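PDB 5GYQ: spike glycoprotein from Bat coronavirus HKU9, which probably attaches the virion to the host cell membrane by binding a receptor, this chain being the putative receptor-binding domain of its S1 subunit. Local coordinates for residues Pro17-Trp22 with Ala111-Ala116; Asp39-His44 with His103-Asn108; Arg70-His75 with Pro144-Tyr149. All blocks are in the same frame, centred on the assembly; numbering follows the deposited sequence.

From the N terminus, the loop Pro-17-Trp-22 precedes the edge strand 23-27 and meets Ala-111-Ala-116, where strand 100-111 runs out; contact 1 thus closes the longest of the three loops, with 88 residues between its segments. Contact 2, Asp-39-His-44 with His-103-Asn-108, is nested inside it and joins the other edge strand, 43-49, to strand 100-111. Contact 3, Arg-70-His-75 with Pro-144-Tyr-149, crosses both, pairing strand 63-71 with strand 146-157 in the middle of the same antiparallel sheet. Contacts 1 and 3 meet through Tyr-113 and His-75 and share one N-acetylglucosamine; contacts 2 and 3 adjoin where His-44 stacks on Tyr-149.

Contact 1: Pro17-Trp22 with Ala111-Ala116; sequences PQPVVW and APYAVA. With NAG (2-acetamido-2-deoxy-beta-D-glucopyranose), chain B.
The side-chain amide of Gln-18 docks on the backbone either side of Tyr-113, pinning one loop of the betacoronavirus receptor-binding domain to another beyond the end of its antiparallel core sheet. OE1 of Gln-18 accepts from Ala-114 N at 2.7 Å in a nearly straight bond (172° at the hydrogen), the donor lying well above the carbonyl plane. NE2 of Gln-18 gives a more bent bond, 2.9 Å long, to Pro-112 O. One amide thus supplies both an acceptor and a donor. Gln-18 CG lies 3.6 Å from Ala-114 CB, and the bend at chi2 (-68°) turns the amide from there toward the backbone of 112-114.

Apolar packing continues the contact. The ring of Pro-19 rests with CG 3.4 Å from Ala-114 O and 3.9 Å from Tyr-113 CE1, crossing the tyrosine side chain at about a right angle. The two methyls of Val-20 divide between two alanines: CG2 reaches Ala-116 CB at 4.2 Å, while CG1 lies toward the methyl of Ala-114.

In the second shell, Phe-87 of helix 86-90 touches both Pro-19 and Tyr-113, and Val-136 of helix 130-139 packs on Val-20 and Ala-116. Tyr-113 OH is held by hydrogen bonds with His-75 ND1 and Asn-72 N, which fix the ring beside the glycan. The sugar's O5 lies at the ring edge, 3.5 Å from Tyr-113 CE2, whereas Val-115 CG2 sits over the centre of one ring face and also touches Pro-19 CG at 3.8 Å.

Contact 2: Asp39-His44 with His103-Asn108; sequences DSLPTH and HAFYLN
Thr-43 and Phe-105 form an antiparallel, non-hydrogen-bonded pair where the touching parts, 41-44 and 103-106, run 87° apart, flanked by backbone bonds from Tyr-106 N to Pro-42 O (2.9 Å) and from His-44 N to Ala-104 O (2.7 Å). An inverse gamma turn centred on Pro-42 delivers the chain to this pairing. Leu-41 lays CD1 over one face of the Phe-105 ring, 4.0 Å from its centroid and displaced toward the rim. Thr-43 OG1, set beside its own backbone N by chi1 of -60°, meets the edge of the His-103 ring in a 2.9 Å hydrogen bond with NE2; on the other side of that imidazole, ND1 is bonded to Val-37 O, so both ring nitrogens have partners.

His-44 approaches Tyr-106 from above: CB sits over one face, and the imidazole turns its edge to that face in an offset edge-to-face pair with planes at 84°. His-44 ND1 adds a weak 3.3 Å bond to Tyr-106 OH. A water donates to His-44 O, and the ring of His-44 stacks on Tyr-149 of strand 146-157. The arrangement fastens the start of edge strand 43-49 to strand 100-111 in the five-stranded antiparallel sheet of the receptor-binding domain core.

Contact 3: Arg70-His75 with Pro144-Tyr149; sequences RINETH and PFSYVY. With NAG (2-acetamido-2-deoxy-beta-D-glucopyranose), chain B.
Asn-72 ND2 is gripped from two sides: it is bonded covalently to C1 of the N-acetylglucosamine (1.4 Å), and it donates its remaining hydrogen to Ser-146 OG at 3.0 Å, almost in the amide plane. The other end of the same amide caps a helix, OD1 of Asn-72 accepting from His-75 N at 3.2 Å in a nearly straight bond (171°). With chi1 at 76° the CG lies between the backbone N and the carbonyl carbon, letting OD1 curl back toward the first helical turn. The cap at OD1 and the bond to Ser-146 OG hold the amide's rotation, and with it the direction in which the sugar leaves.

The sugar lies against the first turn of helix 73-81. Its N2 donates to Thr-74 OG1 (2.9 Å), and C1 lies over one face of the His-75 imidazole.

Just before the glycosylated asparagine, Ile-71 and Tyr-149 are a hydrogen-bonded antiparallel pair, joined by reciprocal N-to-O bonds of 2.9 Å. Val-148 CG1 packs on Arg-70 CB (3.5 Å), while the guanidinium goes on to a salt bridge with Asp-15 and, through NE, a hydrogen bond to Pro-16 O. A water bridges Glu-73 N and Tyr-147 O beside the pairing, accepting from the first and donating to the second. The arrangement sets an occupied N-glycosylation sequon, Asn-72-Glu-73-Thr-74, at the N-cap where a core strand of the receptor-binding domain passes into a helix.

Contact 1: Pro17-Trp22 with Ala111-Ala116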
loop_
_atom_site.group_PDB
_atom_site.type_symbol
_atom_site.label_atom_id
_atom_site.label_comp_id
_atom_site.label_asym_id
_atom_site.label_seq_id
_atom_site.Cartn_x
_atom_site.Cartn_y
_atom_site.Cartn_z
ATOM N N PRO A 17 -6.528 -6.281 -2.281
ATOM C CA PRO A 17 -6.339 -7.044 -3.517
ATOM C C PRO A 17 -5.055 -7.863 -3.492
ATOM O O PRO A 17 -4.171 -7.602 -2.674
ATOM C CB PRO A 17 -6.278 -5.958 -4.595
ATOM C CG PRO A 17 -5.807 -4.739 -3.880
ATOM C CD PRO A 17 -6.342 -4.832 -2.480
ATOM N N GLN A 18 -4.969 -8.859 -4.367
ATOM C CA GLN A 18 -3.734 -9.603 -4.543
ATOM C C GLN A 18 -2.653 -8.626 -4.991
ATOM O O GLN A 18 -2.945 -7.669 -5.706
ATOM C CB GLN A 18 -3.917 -10.725 -5.568
ATOM C CG GLN A 18 -5.023 -11.715 -5.223
ATOM C CD GLN A 18 -4.699 -12.565 -4.006
ATOM O OE1 GLN A 18 -3.547 -12.649 -3.577
ATOM N NE2 GLN A 18 -5.719 -13.203 -3.442
ATOM N N PRO A 19 -1.404 -8.855 -4.561
ATOM C CA PRO A 19 -0.318 -7.922 -4.882
ATOM C C PRO A 19 -0.091 -7.756 -6.382
ATOM O O PRO A 19 0.356 -6.690 -6.810
ATOM C CB PRO A 19 0.903 -8.559 -4.211
ATOM C CG PRO A 19 0.534 -9.980 -3.981
ATOM C CD PRO A 19 -0.939 -9.984 -3.741
ATOM N N VAL A 20 -0.405 -8.782 -7.170
ATOM C CA VAL A 20 -0.253 -8.676 -8.617
ATOM C C VAL A 20 -1.196 -7.601 -9.176
ATOM O O VAL A 20 -0.901 -6.981 -10.197
ATOM C CB VAL A 20 -0.492 -10.038 -9.322
ATOM C CG1 VAL A 20 -1.938 -10.497 -9.173
ATOM C CG2 VAL A 20 -0.102 -9.957 -10.790
ATOM N N VAL A 21 -2.315 -7.356 -8.492
ATOM C CA VAL A 21 -3.229 -6.286 -8.898
ATOM C C VAL A 21 -3.464 -5.265 -7.780
ATOM O O VAL A 21 -4.607 -4.909 -7.490
ATOM C CB VAL A 21 -4.595 -6.845 -9.361
ATOM C CG1 VAL A 21 -4.473 -7.440 -10.744
ATOM C CG2 VAL A 21 -5.128 -7.881 -8.373
ATOM N N TRP A 22 -2.380 -4.796 -7.165
ATOM C CA TRP A 22 -2.457 -3.795 -6.100
ATOM C C TRP A 22 -3.167 -2.533 -6.575
ATOM O O TRP A 22 -3.107 -2.188 -7.759
ATOM C CB TRP A 22 -1.059 -3.439 -5.586
ATOM C CG TRP A 22 -0.131 -2.843 -6.623
ATOM C CD1 TRP A 22 0.703 -3.524 -7.463
ATOM C CD2 TRP A 22 0.068 -1.449 -6.907
ATOM N NE1 TRP A 22 1.402 -2.645 -8.255
ATOM C CE2 TRP A 22 1.031 -1.365 -7.933
ATOM C CE3 TRP A 22 -0.472 -0.267 -6.393
ATOM C CZ2 TRP A 22 1.461 -0.149 -8.458
ATOM C CZ3 TRP A 22 -0.042 0.944 -6.917
ATOM C CH2 TRP A 22 0.915 0.992 -7.939
ATOM N N ALA A 111 -5.221 -17.517 2.707
ATOM C CA ALA A 111 -6.027 -17.614 1.494
ATOM C C ALA A 111 -5.146 -17.762 0.256
ATOM O O ALA A 111 -3.915 -17.726 0.372
ATOM C CB ALA A 111 -6.928 -16.383 1.375
ATOM N N PRO A 112 -5.766 -17.960 -0.925
ATOM C CA PRO A 112 -4.999 -17.836 -2.165
ATOM C C PRO A 112 -4.183 -16.549 -2.198
ATOM O O PRO A 112 -4.701 -15.469 -1.915
ATOM C CB PRO A 112 -6.084 -17.835 -3.241
ATOM C CG PRO A 112 -7.135 -18.726 -2.679
ATOM C CD PRO A 112 -7.109 -18.524 -1.177
ATOM N N TYR A 113 -2.907 -16.689 -2.530
ATOM C CA TYR A 113 -1.969 -15.582 -2.511
ATOM C C TYR A 113 -1.371 -15.457 -3.904
ATOM O O TYR A 113 -0.461 -16.205 -4.267
ATOM C CB TYR A 113 -0.897 -15.831 -1.446
ATOM C CG TYR A 113 0.081 -14.701 -1.198
ATOM C CD1 TYR A 113 -0.340 -13.378 -1.144
ATOM C CD2 TYR A 113 1.424 -14.971 -0.974
ATOM C CE1 TYR A 113 0.563 -12.350 -0.900
ATOM C CE2 TYR A 113 2.327 -13.957 -0.727
ATOM C CZ TYR A 113 1.894 -12.649 -0.693
ATOM O OH TYR A 113 2.801 -11.644 -0.449
ATOM N N ALA A 114 -1.907 -14.533 -4.695
ATOM C CA ALA A 114 -1.547 -14.438 -6.106
ATOM C C ALA A 114 -0.350 -13.523 -6.319
ATOM O O ALA A 114 -0.480 -12.299 -6.321
ATOM C CB ALA A 114 -2.733 -13.954 -6.923
ATOM N N VAL A 115 0.816 -14.132 -6.506
ATOM C CA VAL A 115 2.062 -13.393 -6.645
ATOM C C VAL A 115 2.768 -13.766 -7.942
ATOM O O VAL A 115 3.078 -14.932 -8.165
ATOM C CB VAL A 115 3.005 -13.661 -5.456
ATOM C CG1 VAL A 115 4.312 -12.898 -5.619
ATOM C CG2 VAL A 115 2.328 -13.289 -4.152
ATOM N N ALA A 116 3.020 -12.777 -8.795
ATOM C CA ALA A 116 3.740 -13.019 -10.041
ATOM C C ALA A 116 5.188 -13.370 -9.739
ATOM O O ALA A 116 5.789 -12.803 -8.827
ATOM C CB ALA A 116 3.663 -11.803 -10.952
HETATM C C1 NAG B . 4.929 -16.248 1.072
HETATM C C2 NAG B . 5.490 -17.471 1.761
HETATM C C3 NAG B . 6.716 -17.968 1.009
HETATM C C4 NAG B . 6.371 -18.219 -0.457
HETATM C C5 NAG B . 5.623 -17.032 -1.074
HETATM C C6 NAG B . 5.030 -17.361 -2.425
HETATM C C7 NAG B . 5.036 -17.622 4.165
HETATM C C8 NAG B . 5.501 -17.261 5.543
HETATM N N2 NAG B . 5.807 -17.201 3.154
HETATM O O3 NAG B . 7.161 -19.165 1.633
HETATM O O4 NAG B . 7.560 -18.367 -1.231
HETATM O O5 NAG B . 4.535 -16.593 -0.245
HETATM O O6 NAG B . 4.410 -16.226 -3.014
HETATM O O7 NAG B . 4.008 -18.265 3.970
#

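Contact 2: Asp39-His44 with His103-Asn108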
loop_
_atom_site.group_PDB
_atom_site.type_symbol
_atom_site.label_atom_id
_atom_site.label_comp_id
_atom_site.label_asym_id
_atom_site.label_seq_id
_atom_site.Cartn_x
_atom_site.Cartn_y
_atom_site.Cartn_z
ATOM N N ASP A 39 -4.669 4.600 12.645
ATOM C CA ASP A 39 -5.076 4.223 13.997
ATOM C C ASP A 39 -6.132 3.119 14.043
ATOM O O ASP A 39 -5.997 2.158 14.802
ATOM C CB ASP A 39 -5.595 5.451 14.745
ATOM C CG ASP A 39 -4.548 6.537 14.872
ATOM O OD1 ASP A 39 -3.808 6.534 15.880
ATOM O OD2 ASP A 39 -4.460 7.392 13.963
ATOM N N SER A 40 -7.177 3.261 13.235
ATOM C CA SER A 40 -8.301 2.326 13.262
ATOM C C SER A 40 -7.901 0.908 12.863
ATOM O O SER A 40 -8.506 -0.062 13.318
ATOM C CB SER A 40 -9.423 2.821 12.351
ATOM O OG SER A 40 -9.984 4.023 12.849
ATOM N N LEU A 41 -6.886 0.791 12.013
ATOM C CA LEU A 41 -6.405 -0.514 11.572
ATOM C C LEU A 41 -5.694 -1.260 12.696
ATOM O O LEU A 41 -4.980 -0.651 13.494
ATOM C CB LEU A 41 -5.465 -0.360 10.376
ATOM C CG LEU A 41 -6.095 0.139 9.076
ATOM C CD1 LEU A 41 -5.034 0.310 8.003
ATOM C CD2 LEU A 41 -7.173 -0.824 8.613
ATOM N N PRO A 42 -5.894 -2.585 12.763
ATOM C CA PRO A 42 -5.193 -3.445 13.725
ATOM C C PRO A 42 -3.739 -3.653 13.313
ATOM O O PRO A 42 -3.431 -4.600 12.592
ATOM C CB PRO A 42 -5.981 -4.755 13.664
ATOM C CG PRO A 42 -6.568 -4.771 12.295
ATOM C CD PRO A 42 -6.863 -3.337 11.948
ATOM N N THR A 43 -2.862 -2.772 13.781
ATOM C CA THR A 43 -1.487 -2.710 13.296
ATOM C C THR A 43 -0.659 -3.957 13.602
ATOM O O THR A 43 -0.599 -4.422 14.741
ATOM C CB THR A 43 -0.759 -1.485 13.880
ATOM O OG1 THR A 43 -1.444 -0.291 13.480
ATOM C CG2 THR A 43 0.678 -1.428 13.386
ATOM N N HIS A 44 -0.026 -4.491 12.561
ATOM C CA HIS A 44 0.924 -5.588 12.693
ATOM C C HIS A 44 2.344 -5.043 12.682
ATOM O O HIS A 44 3.207 -5.519 13.416
ATOM C CB HIS A 44 0.727 -6.605 11.566
ATOM C CG HIS A 44 1.885 -7.535 11.373
ATOM N ND1 HIS A 44 2.036 -8.697 12.098
ATOM C CD2 HIS A 44 2.942 -7.475 10.530
ATOM C CE1 HIS A 44 3.139 -9.314 11.709
ATOM N NE2 HIS A 44 3.708 -8.592 10.761
ATOM N N HIS A 103 2.386 0.359 6.201
ATOM C CA HIS A 103 1.504 -0.051 7.282
ATOM C C HIS A 103 0.907 -1.429 7.025
ATOM O O HIS A 103 -0.009 -1.586 6.218
ATOM C CB HIS A 103 0.389 0.975 7.478
ATOM C CG HIS A 103 -0.383 0.792 8.748
ATOM N ND1 HIS A 103 -1.378 1.656 9.145
ATOM C CD2 HIS A 103 -0.296 -0.156 9.712
ATOM C CE1 HIS A 103 -1.877 1.247 10.300
ATOM N NE2 HIS A 103 -1.239 0.152 10.664
ATOM N N ALA A 104 1.437 -2.424 7.725
ATOM C CA ALA A 104 0.913 -3.778 7.656
ATOM C C ALA A 104 -0.017 -4.036 8.834
ATOM O O ALA A 104 0.329 -3.760 9.986
ATOM C CB ALA A 104 2.042 -4.786 7.636
ATOM N N PHE A 105 -1.199 -4.562 8.533
ATOM C CA PHE A 105 -2.224 -4.784 9.545
ATOM C C PHE A 105 -2.834 -6.175 9.413
ATOM O O PHE A 105 -2.776 -6.791 8.348
ATOM C CB PHE A 105 -3.314 -3.712 9.447
ATOM C CG PHE A 105 -3.939 -3.596 8.082
ATOM C CD1 PHE A 105 -5.104 -4.281 7.777
ATOM C CD2 PHE A 105 -3.369 -2.792 7.108
ATOM C CE1 PHE A 105 -5.684 -4.172 6.524
ATOM C CE2 PHE A 105 -3.945 -2.682 5.855
ATOM C CZ PHE A 105 -5.104 -3.372 5.565
ATOM N N TYR A 106 -3.425 -6.662 10.501
ATOM C CA TYR A 106 -3.954 -8.022 10.552
ATOM C C TYR A 106 -5.231 -8.204 9.736
ATOM O O TYR A 106 -6.130 -7.365 9.766
ATOM C CB TYR A 106 -4.207 -8.434 12.008
ATOM C CG TYR A 106 -2.936 -8.652 12.801
ATOM C CD1 TYR A 106 -2.275 -9.873 12.769
ATOM C CD2 TYR A 106 -2.393 -7.634 13.571
ATOM C CE1 TYR A 106 -1.109 -10.076 13.487
ATOM C CE2 TYR A 106 -1.229 -7.827 14.294
ATOM C CZ TYR A 106 -0.590 -9.049 14.247
ATOM O OH TYR A 106 0.568 -9.244 14.962
ATOM N N LEU A 107 -5.290 -9.312 9.003
ATOM C CA LEU A 107 -6.482 -9.703 8.260
ATOM C C LEU A 107 -7.052 -10.998 8.818
ATOM O O LEU A 107 -8.213 -11.332 8.569
ATOM C CB LEU A 107 -6.168 -9.879 6.772
ATOM C CG LEU A 107 -6.053 -8.630 5.904
ATOM C CD1 LEU A 107 -5.642 -9.013 4.497
ATOM C CD2 LEU A 107 -7.373 -7.876 5.889
ATOM N N ASN A 108 -6.218 -11.720 9.565
ATOM C CA ASN A 108 -6.579 -13.018 10.129
ATOM C C ASN A 108 -7.082 -13.969 9.051
ATOM O O ASN A 108 -8.097 -14.643 9.224
ATOM C CB ASN A 108 -7.636 -12.857 11.223
ATOM C CG ASN A 108 -7.331 -11.708 12.161
ATOM O OD1 ASN A 108 -8.195 -10.879 12.446
ATOM N ND2 ASN A 108 -6.092 -11.647 12.640
HETATM O O HOH W 1 2.753 -6.851 15.853
#

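Contact 3: Arg70-His75 with Pro144-Tyr149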
loop_
_atom_site.group_PDB
_atom_site.type_symbol
_atom_site.label_atom_id
_atom_site.label_comp_id
_atom_site.label_asym_id
_atom_site.label_seq_id
_atom_site.Cartn_x
_atom_site.Cartn_y
_atom_site.Cartn_z
ATOM N N ARG A 70 -2.380 -7.191 -0.391
ATOM C CA ARG A 70 -2.098 -8.151 0.664
ATOM C C ARG A 70 -0.674 -8.671 0.507
ATOM O O ARG A 70 -0.102 -8.605 -0.582
ATOM C CB ARG A 70 -3.108 -9.302 0.644
ATOM C CG ARG A 70 -3.158 -10.104 -0.644
ATOM C CD ARG A 70 -4.266 -11.144 -0.574
ATOM N NE ARG A 70 -5.556 -10.526 -0.276
ATOM C CZ ARG A 70 -6.489 -11.066 0.501
ATOM N NH1 ARG A 70 -6.283 -12.247 1.070
ATOM N NH2 ARG A 70 -7.631 -10.422 0.715
ATOM N N ILE A 71 -0.104 -9.183 1.592
ATOM C CA ILE A 71 1.312 -9.545 1.601
ATOM C C ILE A 71 1.592 -10.532 2.733
ATOM O O ILE A 71 1.051 -10.382 3.824
ATOM C CB ILE A 71 2.194 -8.269 1.746
ATOM C CG1 ILE A 71 3.679 -8.577 1.563
ATOM C CG2 ILE A 71 1.939 -7.568 3.079
ATOM C CD1 ILE A 71 4.548 -7.320 1.525
ATOM N N ASN A 72 2.409 -11.555 2.492
ATOM C CA ASN A 72 2.686 -12.489 3.580
ATOM C C ASN A 72 3.991 -12.128 4.285
ATOM O O ASN A 72 4.696 -11.209 3.860
ATOM C CB ASN A 72 2.665 -13.953 3.085
ATOM C CG ASN A 72 3.903 -14.374 2.288
ATOM O OD1 ASN A 72 4.852 -13.618 2.089
ATOM N ND2 ASN A 72 3.878 -15.630 1.832
ATOM N N GLU A 73 4.294 -12.836 5.371
ATOM C CA GLU A 73 5.377 -12.452 6.278
ATOM C C GLU A 73 6.753 -12.370 5.611
ATOM O O GLU A 73 7.503 -11.428 5.860
ATOM C CB GLU A 73 5.440 -13.423 7.458
ATOM C CG GLU A 73 6.519 -13.085 8.486
ATOM C CD GLU A 73 6.162 -11.899 9.374
ATOM O OE1 GLU A 73 7.059 -11.390 10.080
ATOM O OE2 GLU A 73 4.988 -11.474 9.378
ATOM N N THR A 74 7.081 -13.354 4.779
ATOM C CA THR A 74 8.364 -13.379 4.078
ATOM C C THR A 74 8.552 -12.120 3.234
ATOM O O THR A 74 9.559 -11.400 3.347
ATOM C CB THR A 74 8.477 -14.619 3.160
ATOM O OG1 THR A 74 8.216 -15.812 3.913
ATOM C CG2 THR A 74 9.862 -14.705 2.532
ATOM N N HIS A 75 7.559 -11.859 2.394
ATOM C CA HIS A 75 7.595 -10.725 1.484
ATOM C C HIS A 75 7.559 -9.405 2.238
ATOM O O HIS A 75 8.158 -8.427 1.801
ATOM C CB HIS A 75 6.432 -10.803 0.497
ATOM C CG HIS A 75 6.511 -11.969 -0.439
ATOM N ND1 HIS A 75 5.397 -12.525 -1.026
ATOM C CD2 HIS A 75 7.572 -12.678 -0.893
ATOM C CE1 HIS A 75 5.766 -13.532 -1.800
ATOM N NE2 HIS A 75 7.078 -13.645 -1.738
ATOM N N PRO A 144 0.209 -23.373 -2.596
ATOM C CA PRO A 144 -0.084 -23.222 -1.165
ATOM C C PRO A 144 -0.732 -21.886 -0.833
ATOM O O PRO A 144 -0.317 -20.853 -1.358
ATOM C CB PRO A 144 1.297 -23.322 -0.510
ATOM C CG PRO A 144 2.099 -24.137 -1.446
ATOM C CD PRO A 144 1.594 -23.828 -2.827
ATOM N N PHE A 145 -1.759 -21.910 0.009
ATOM C CA PHE A 145 -2.344 -20.670 0.489
ATOM C C PHE A 145 -1.343 -20.019 1.429
ATOM O O PHE A 145 -0.457 -20.693 1.960
ATOM C CB PHE A 145 -3.679 -20.910 1.204
ATOM C CG PHE A 145 -4.796 -21.357 0.295
ATOM C CD1 PHE A 145 -6.051 -21.639 0.815
ATOM C CD2 PHE A 145 -4.595 -21.497 -1.070
ATOM C CE1 PHE A 145 -7.083 -22.052 -0.009
ATOM C CE2 PHE A 145 -5.622 -21.911 -1.899
ATOM C CZ PHE A 145 -6.868 -22.188 -1.368
ATOM N N SER A 146 -1.467 -18.714 1.627
ATOM C CA SER A 146 -0.597 -18.028 2.570
ATOM C C SER A 146 -1.405 -17.304 3.625
ATOM O O SER A 146 -2.460 -16.743 3.327
ATOM C CB SER A 146 0.316 -17.031 1.851
ATOM O OG SER A 146 1.616 -17.563 1.670
ATOM N N TYR A 147 -0.912 -17.334 4.859
ATOM C CA TYR A 147 -1.405 -16.430 5.884
ATOM C C TYR A 147 -0.965 -15.034 5.480
ATOM O O TYR A 147 0.186 -14.822 5.103
ATOM C CB TYR A 147 -0.880 -16.801 7.268
ATOM C CG TYR A 147 -1.203 -15.770 8.323
ATOM C CD1 TYR A 147 -2.480 -15.671 8.856
ATOM C CD2 TYR A 147 -0.233 -14.890 8.779
ATOM C CE1 TYR A 147 -2.780 -14.727 9.819
ATOM C CE2 TYR A 147 -0.523 -13.947 9.741
ATOM C CZ TYR A 147 -1.797 -13.869 10.257
ATOM O OH TYR A 147 -2.092 -12.927 11.216
ATOM N N VAL A 148 -1.878 -14.079 5.562
ATOM C CA VAL A 148 -1.683 -12.818 4.864
ATOM C C VAL A 148 -2.028 -11.592 5.708
ATOM O O VAL A 148 -2.970 -11.603 6.503
ATOM C CB VAL A 148 -2.512 -12.823 3.551
ATOM C CG1 VAL A 148 -3.280 -11.532 3.360
ATOM C CG2 VAL A 148 -1.608 -13.107 2.361
ATOM N N TYR A 149 -1.229 -10.545 5.539
ATOM C CA TYR A 149 -1.490 -9.251 6.144
ATOM C C TYR A 149 -1.985 -8.263 5.101
ATOM O O TYR A 149 -1.678 -8.389 3.914
ATOM C CB TYR A 149 -0.231 -8.697 6.812
ATOM C CG TYR A 149 0.352 -9.602 7.866
ATOM C CD1 TYR A 149 -0.265 -9.749 9.100
ATOM C CD2 TYR A 149 1.524 -10.309 7.629
ATOM C CE1 TYR A 149 0.263 -10.576 10.066
ATOM C CE2 TYR A 149 2.060 -11.139 8.592
ATOM C CZ TYR A 149 1.426 -11.269 9.810
ATOM O OH TYR A 149 1.955 -12.092 10.776
HETATM C C1 NAG B . 4.929 -16.248 1.072
HETATM C C2 NAG B . 5.490 -17.471 1.761
HETATM C C3 NAG B . 6.716 -17.968 1.009
HETATM C C4 NAG B . 6.371 -18.219 -0.457
HETATM C C5 NAG B . 5.623 -17.032 -1.074
HETATM C C6 NAG B . 5.030 -17.361 -2.425
HETATM C C7 NAG B . 5.036 -17.622 4.165
HETATM C C8 NAG B . 5.501 -17.261 5.543
HETATM N N2 NAG B . 5.807 -17.201 3.154
HETATM O O3 NAG B . 7.161 -19.165 1.633
HETATM O O4 NAG B . 7.560 -18.367 -1.231
HETATM O O5 NAG B . 4.535 -16.593 -0.245
HETATM O O6 NAG B . 4.410 -16.226 -3.014
HETATM O O7 NAG B . 4.008 -18.265 3.970
HETATM O O HOH W 2 2.685 -15.139 6.082
#